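Local coordinates for protein endoglucanase E (Clostridium thermocellum, PDB 2WAO) that probably removes acetyl groups from plant cell-wall polysaccharides through its carbohydrate esterase domain, whose substrate cleft also binds cello-oligosaccharides such as cellohexaose, at residues A[87-92]-A[105-110]; A[258-263]-A[274-279]. All blocks are in the same frame, centred on the assembly; numbering follows the deposited sequence.

Contact 1 (A[87-92]-A[105-110])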
loop_
_atom_site.group_PDB
_atom_site.type_symbol
_atom_site.label_atom_id
_atom_site.label_comp_id
_atom_site.label_asym_id
_atom_site.label_seq_id
_atom_site.Cartn_x
_atom_site.Cartn_y
_atom_site.Cartn_z
ATOM N N HIS A 87 -13.836 1.632 22.858
ATOM C CA HIS A 87 -13.715 2.247 21.510
ATOM C C HIS A 87 -12.714 1.464 20.667
ATOM O O HIS A 87 -11.768 0.899 21.205
ATOM C CB HIS A 87 -13.251 3.698 21.646
ATOM C CG HIS A 87 -14.185 4.547 22.445
ATOM N ND1 HIS A 87 -15.409 4.946 21.959
ATOM C CD2 HIS A 87 -14.106 5.024 23.712
ATOM C CE1 HIS A 87 -16.044 5.650 22.888
ATOM N NE2 HIS A 87 -15.277 5.706 23.961
ATOM N N HIS A 88 -12.922 1.458 19.348
ATOM C CA HIS A 88 -11.991 0.816 18.417
ATOM C C HIS A 88 -11.154 1.899 17.717
ATOM O O HIS A 88 -11.716 2.865 17.207
ATOM C CB HIS A 88 -12.781 0.006 17.403
ATOM C CG HIS A 88 -11.938 -0.645 16.361
ATOM N ND1 HIS A 88 -11.969 -0.258 15.035
ATOM C CD2 HIS A 88 -11.033 -1.648 16.442
ATOM C CE1 HIS A 88 -11.132 -1.012 14.344
ATOM N NE2 HIS A 88 -10.548 -1.857 15.174
ATOM N N LEU A 89 -9.835 1.714 17.676
ATOM C CA LEU A 89 -8.916 2.688 17.081
ATOM C C LEU A 89 -8.044 2.041 16.020
ATOM O O LEU A 89 -7.473 0.984 16.255
ATOM C CB LEU A 89 -8.014 3.279 18.143
ATOM C CG LEU A 89 -6.794 4.103 17.748
ATOM C CD1 LEU A 89 -7.258 5.398 17.030
ATOM C CD2 LEU A 89 -5.921 4.430 19.009
ATOM N N VAL A 90 -7.958 2.683 14.855
ATOM C CA VAL A 90 -6.934 2.312 13.877
ATOM C C VAL A 90 -6.065 3.568 13.683
ATOM O O VAL A 90 -6.612 4.674 13.488
ATOM C CB VAL A 90 -7.549 1.898 12.535
ATOM C CG1 VAL A 90 -6.455 1.744 11.480
ATOM C CG2 VAL A 90 -8.385 0.635 12.681
ATOM N N LEU A 91 -4.745 3.417 13.799
ATOM C CA LEU A 91 -3.819 4.536 13.501
ATOM C C LEU A 91 -3.074 4.208 12.193
ATOM O O LEU A 91 -2.316 3.234 12.136
ATOM C CB LEU A 91 -2.857 4.765 14.685
ATOM C CG LEU A 91 -1.793 5.839 14.510
ATOM C CD1 LEU A 91 -2.426 7.219 14.195
ATOM C CD2 LEU A 91 -0.868 5.930 15.755
ATOM N N TRP A 92 -3.277 5.017 11.148
ATOM C CA TRP A 92 -2.887 4.647 9.777
ATOM C C TRP A 92 -1.780 5.560 9.247
ATOM O O TRP A 92 -1.880 6.806 9.334
ATOM C CB TRP A 92 -4.125 4.747 8.876
ATOM C CG TRP A 92 -3.942 4.330 7.427
ATOM C CD1 TRP A 92 -3.362 5.060 6.406
ATOM C CD2 TRP A 92 -4.310 3.066 6.860
ATOM N NE1 TRP A 92 -3.352 4.315 5.254
ATOM C CE2 TRP A 92 -3.950 3.100 5.497
ATOM C CE3 TRP A 92 -4.940 1.910 7.372
ATOM C CZ2 TRP A 92 -4.200 2.024 4.622
ATOM C CZ3 TRP A 92 -5.170 0.825 6.492
ATOM C CH2 TRP A 92 -4.832 0.920 5.125
ATOM N N LEU A 105 6.009 4.814 19.884
ATOM C CA LEU A 105 6.660 4.791 21.183
ATOM C C LEU A 105 5.716 4.598 22.364
ATOM O O LEU A 105 6.181 4.547 23.495
ATOM C CB LEU A 105 7.537 6.025 21.364
ATOM C CG LEU A 105 8.700 6.080 20.385
ATOM C CD1 LEU A 105 9.202 7.521 20.407
ATOM C CD2 LEU A 105 9.812 5.095 20.765
ATOM N N GLY A 106 4.417 4.438 22.113
ATOM C CA GLY A 106 3.501 4.132 23.200
ATOM C C GLY A 106 2.213 4.895 23.129
ATOM O O GLY A 106 2.168 6.001 22.605
ATOM N N PHE A 107 1.168 4.292 23.672
ATOM C CA PHE A 107 -0.135 4.926 23.737
ATOM C C PHE A 107 -0.417 5.371 25.151
ATOM O O PHE A 107 0.160 4.836 26.095
ATOM C CB PHE A 107 -1.217 3.947 23.261
ATOM C CG PHE A 107 -1.226 3.732 21.762
ATOM C CD1 PHE A 107 -2.072 4.481 20.944
ATOM C CD2 PHE A 107 -0.405 2.760 21.174
ATOM C CE1 PHE A 107 -2.072 4.271 19.528
ATOM C CE2 PHE A 107 -0.402 2.533 19.779
ATOM C CZ PHE A 107 -1.223 3.287 18.972
ATOM N N ASP A 108 -1.326 6.337 25.297
ATOM C CA ASP A 108 -1.856 6.706 26.613
ATOM C C ASP A 108 -3.368 6.927 26.538
ATOM O O ASP A 108 -3.859 7.629 25.652
ATOM C CB ASP A 108 -1.173 7.953 27.174
ATOM C CG ASP A 108 -1.683 8.274 28.582
ATOM O OD1 ASP A 108 -1.036 7.821 29.521
ATOM O OD2 ASP A 108 -2.767 8.857 28.743
ATOM N N PHE A 109 -4.089 6.352 27.486
ATOM C CA PHE A 109 -5.539 6.411 27.475
ATOM C C PHE A 109 -6.130 7.242 28.617
ATOM O O PHE A 109 -7.305 7.080 28.975
ATOM C CB PHE A 109 -6.116 4.989 27.423
ATOM C CG PHE A 109 -5.605 4.194 26.242
ATOM C CD1 PHE A 109 -6.071 4.473 24.955
ATOM C CD2 PHE A 109 -4.636 3.206 26.410
ATOM C CE1 PHE A 109 -5.580 3.793 23.833
ATOM C CE2 PHE A 109 -4.144 2.477 25.296
ATOM C CZ PHE A 109 -4.618 2.781 24.002
ATOM N N GLY A 110 -5.321 8.141 29.169
ATOM C CA GLY A 110 -5.755 8.938 30.302
ATOM C C GLY A 110 -6.092 8.050 31.485
ATOM O O GLY A 110 -5.271 7.235 31.894
#

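Contact 2 (A[258-263]-A[274-279]). With BGC (beta-D-glucopyranose), chain B.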
loop_
_atom_site.group_PDB
_atom_site.type_symbol
_atom_site.label_atom_id
_atom_site.label_comp_id
_atom_site.label_asym_id
_atom_site.label_seq_id
_atom_site.Cartn_x
_atom_site.Cartn_y
_atom_site.Cartn_z
ATOM N N CYS A 258 -2.008 -9.635 -11.828
ATOM C CA CYS A 258 -1.067 -8.728 -12.535
ATOM C C CYS A 258 -1.846 -7.622 -13.249
ATOM O O CYS A 258 -2.706 -7.916 -14.112
ATOM C CB CYS A 258 -0.253 -9.525 -13.558
ATOM S SG CYS A 258 0.742 -10.795 -12.778
ATOM N N CYS A 259 -1.593 -6.366 -12.897
ATOM C CA CYS A 259 -2.558 -5.293 -13.261
ATOM C C CYS A 259 -1.906 -4.213 -14.089
ATOM O O CYS A 259 -0.755 -3.860 -13.839
ATOM C CB CYS A 259 -3.157 -4.629 -12.006
ATOM S SG CYS A 259 -3.936 -5.753 -10.850
ATOM N N VAL A 260 -2.632 -3.699 -15.080
ATOM C CA VAL A 260 -2.143 -2.576 -15.873
ATOM C C VAL A 260 -3.186 -1.441 -15.801
ATOM O O VAL A 260 -4.357 -1.688 -15.959
ATOM C CB VAL A 260 -1.910 -3.041 -17.346
ATOM C CG1 VAL A 260 -1.615 -1.881 -18.223
ATOM C CG2 VAL A 260 -0.705 -4.031 -17.400
ATOM N N GLY A 261 -2.740 -0.212 -15.571
ATOM C CA GLY A 261 -3.598 0.977 -15.656
ATOM C C GLY A 261 -3.638 1.597 -14.272
ATOM O O GLY A 261 -3.221 0.967 -13.311
ATOM N N PRO A 262 -4.221 2.807 -14.151
ATOM C CA PRO A 262 -4.890 3.561 -15.220
ATOM C C PRO A 262 -4.094 4.788 -15.778
ATOM O O PRO A 262 -4.691 5.629 -16.457
ATOM C CB PRO A 262 -6.102 4.095 -14.452
ATOM C CG PRO A 262 -5.450 4.505 -13.143
ATOM C CD PRO A 262 -4.409 3.453 -12.837
ATOM N N MET A 263 -2.807 4.906 -15.475
ATOM C CA MET A 263 -2.013 6.073 -15.883
ATOM C C MET A 263 -1.334 5.996 -17.258
ATOM O O MET A 263 -1.085 7.023 -17.861
ATOM C CB MET A 263 -0.972 6.442 -14.818
ATOM C CG MET A 263 -1.619 6.901 -13.524
ATOM S SD MET A 263 -0.332 7.425 -12.375
ATOM C CE MET A 263 0.281 8.921 -13.195
ATOM N N SER A 274 0.482 -5.505 -23.820
ATOM C CA SER A 274 0.988 -6.650 -24.572
ATOM C C SER A 274 1.983 -7.471 -23.709
ATOM O O SER A 274 1.890 -8.688 -23.649
ATOM C CB SER A 274 1.684 -6.151 -25.859
ATOM O OG SER A 274 2.149 -7.256 -26.615
ATOM N N TYR A 275 2.924 -6.789 -23.067
ATOM C CA TYR A 275 4.000 -7.490 -22.325
ATOM C C TYR A 275 3.483 -8.221 -21.073
ATOM O O TYR A 275 3.804 -9.410 -20.879
ATOM C CB TYR A 275 5.147 -6.545 -21.947
ATOM C CG TYR A 275 5.869 -5.887 -23.093
ATOM C CD1 TYR A 275 5.613 -6.227 -24.434
ATOM C CD2 TYR A 275 6.799 -4.883 -22.830
ATOM C CE1 TYR A 275 6.284 -5.560 -25.477
ATOM C CE2 TYR A 275 7.452 -4.214 -23.860
ATOM C CZ TYR A 275 7.209 -4.594 -25.172
ATOM O OH TYR A 275 7.882 -3.898 -26.171
ATOM N N VAL A 276 2.661 -7.538 -20.257
ATOM C CA VAL A 276 2.095 -8.132 -19.023
ATOM C C VAL A 276 1.137 -9.285 -19.387
ATOM O O VAL A 276 1.127 -10.313 -18.702
ATOM C CB VAL A 276 1.452 -7.067 -18.116
ATOM C CG1 VAL A 276 0.772 -7.685 -16.836
ATOM C CG2 VAL A 276 2.541 -5.979 -17.706
ATOM N N THR A 277 0.327 -9.152 -20.456
ATOM C CA THR A 277 -0.568 -10.275 -20.742
ATOM C C THR A 277 0.276 -11.447 -21.256
ATOM O O THR A 277 -0.092 -12.602 -21.039
ATOM C CB THR A 277 -1.695 -9.928 -21.768
ATOM O OG1 THR A 277 -1.077 -9.442 -22.963
ATOM C CG2 THR A 277 -2.683 -8.875 -21.209
ATOM N N GLU A 278 1.398 -11.161 -21.928
ATOM C CA GLU A 278 2.307 -12.242 -22.369
ATOM C C GLU A 278 2.865 -12.976 -21.138
ATOM O O GLU A 278 2.908 -14.211 -21.094
ATOM C CB GLU A 278 3.427 -11.700 -23.259
ATOM C CG GLU A 278 4.381 -12.776 -23.766
ATOM C CD GLU A 278 5.312 -12.256 -24.874
ATOM O OE1 GLU A 278 4.806 -11.664 -25.882
ATOM O OE2 GLU A 278 6.557 -12.421 -24.695
ATOM N N VAL A 279 3.265 -12.203 -20.140
ATOM C CA VAL A 279 3.746 -12.762 -18.868
ATOM C C VAL A 279 2.704 -13.691 -18.246
ATOM O O VAL A 279 3.014 -14.846 -17.890
ATOM C CB VAL A 279 4.208 -11.632 -17.891
ATOM C CG1 VAL A 279 4.417 -12.212 -16.511
ATOM C CG2 VAL A 279 5.495 -10.942 -18.416
HETATM C C2 BGC B . 0.075 13.159 -19.962
HETATM C C3 BGC B . 1.307 12.577 -19.281
HETATM C C4 BGC B . 0.919 11.683 -18.093
HETATM C C5 BGC B . -0.273 10.750 -18.370
HETATM C C6 BGC B . -0.808 10.107 -17.097
HETATM C C1 BGC B . -0.907 12.019 -20.206
HETATM O O2 BGC B . 0.468 13.686 -21.191
HETATM O O3 BGC B . 2.112 13.660 -18.866
HETATM O O4 BGC B . 2.109 11.283 -17.617
HETATM O O5 BGC B . -1.320 11.484 -18.983
HETATM O O6 BGC B . -2.109 9.526 -17.254
#

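Contact 1 (A[87-92]-A[105-110])
L91 and F107 face each other from two different sheets, their CA atoms 10.9 Å apart, on strands that run in roughly opposite directions; that spacing is bridged by side chains alone, as is usual between the two layers of a beta-sandwich. Two leucines and one phenylalanine carry the contact. L89 and L91, two residues apart on 87-92, both direct their side chains toward the other sheet, and F107 answers them from 105-110.

In L91 the CG is anti to the backbone N (chi1 177°), and CD2 continues the extended path as the branch farthest from its own strand. L89 has the same shape, and in each leucine CD2 does the touching. L89 CD2 approaches F107 CE1 at 3.9 Å, while L91 CD2 lies 4.2 Å from the neighbouring ring atom, F107 CZ. The far end of the ring is thus shared by two methyl groups, each set obliquely to it. Both leucines are buried and the contact is purely apolar, held by dispersion and the exclusion of water.

Just past this point the second strand ends in an Asx turn: D108 OD2 accepts a 2.7 Å hydrogen bond from G110 N, the donor coming from above the carboxylate plane. The positive phi of G110 suits a glycine there.

Both segments belong to the N-terminal domain family of carbohydrate esterase 2. Strand 85-93 is hydrogen-bonded between strands 33-40 and 52-59, and strand 102-108 lies between 26-27 and 43-49. The ring of F109 meets that of F38 on strand 33-40. V34 and V45, one from each sheet, extend the apolar layer around F107, and L91 also packs on V45 and on F55 of strand 52-59.

Contact 2 (A[258-263]-A[274-279])
V276 turns its CG1 anti to the backbone N (chi1 177°), and V260 places its CG2 anti to the carbonyl carbon, settings that bring the branched ends of the two valines together. They meet inside a beta-alpha-beta crossover of the SGNH (GDSL-like) hydrolase fold, in which strand 255-260 of the parallel sheet is followed by helix 266-285 and then by strand 291-295, parallel and next to 255-260 in the sheet.

The two valines pass alongside one another, pointing opposite ways. V260 CG2 approaches V276 CB at 3.8 Å, and it lies as near to V276 CG2 and almost as near to V276 CG1, so a single methyl of the strand rests against the whole fork of the helix residue. Two residues earlier on the strand, C258 also faces the helix and makes its contact through carbon: C258 CB is 3.9 Å from V276 CG1. Its sulfur, beside its own backbone N (chi1 -62°), does not take part in that touch. C259, between them, points away from the helix. All three touching residues are buried, and V276 is the shared helical member of the packing. F293 of strand 291-295 adds to the same layer, touching both valines, while Y240 of helix 233-250 packs on C258.

Beyond V260 the chain leaves the sheet through G261, whose backbone angles call for glycine, and a cis peptide before P262. G261 O accepts a hydrogen bond from N220 ND2. This bend carries the segment to the ligand pocket, where the side chain of M263 touches Q299 and H310. M263 itself bonds the sugar through its backbone, and Q299 NE2 bonds the same sugar: O6 of the beta-D-glucopyranose donates a 2.8 Å hydrogen bond to the carbonyl oxygen M263 O.

The two contacts illustrate how one chain builds two kinds of hydrophobic layer: contact 1 packs sheet on sheet, contact 2 packs a helix on a parallel sheet. They follow one another along the sequence, one in the carbohydrate esterase 2 N-terminal region, the other in the GDSL-like hydrolase region, on opposite sides of the chain's centre. Their centres are 40 Å apart and their nearest atoms about 17 Å, so they do not touch. Contact 2 contains a residue of the sugar-binding pocket, and the V260 side chain in its packed layer is about 12 Å from another bound glucose unit, whereas contact 1 contributes no pocket residue and is plain packing of the N-terminal region.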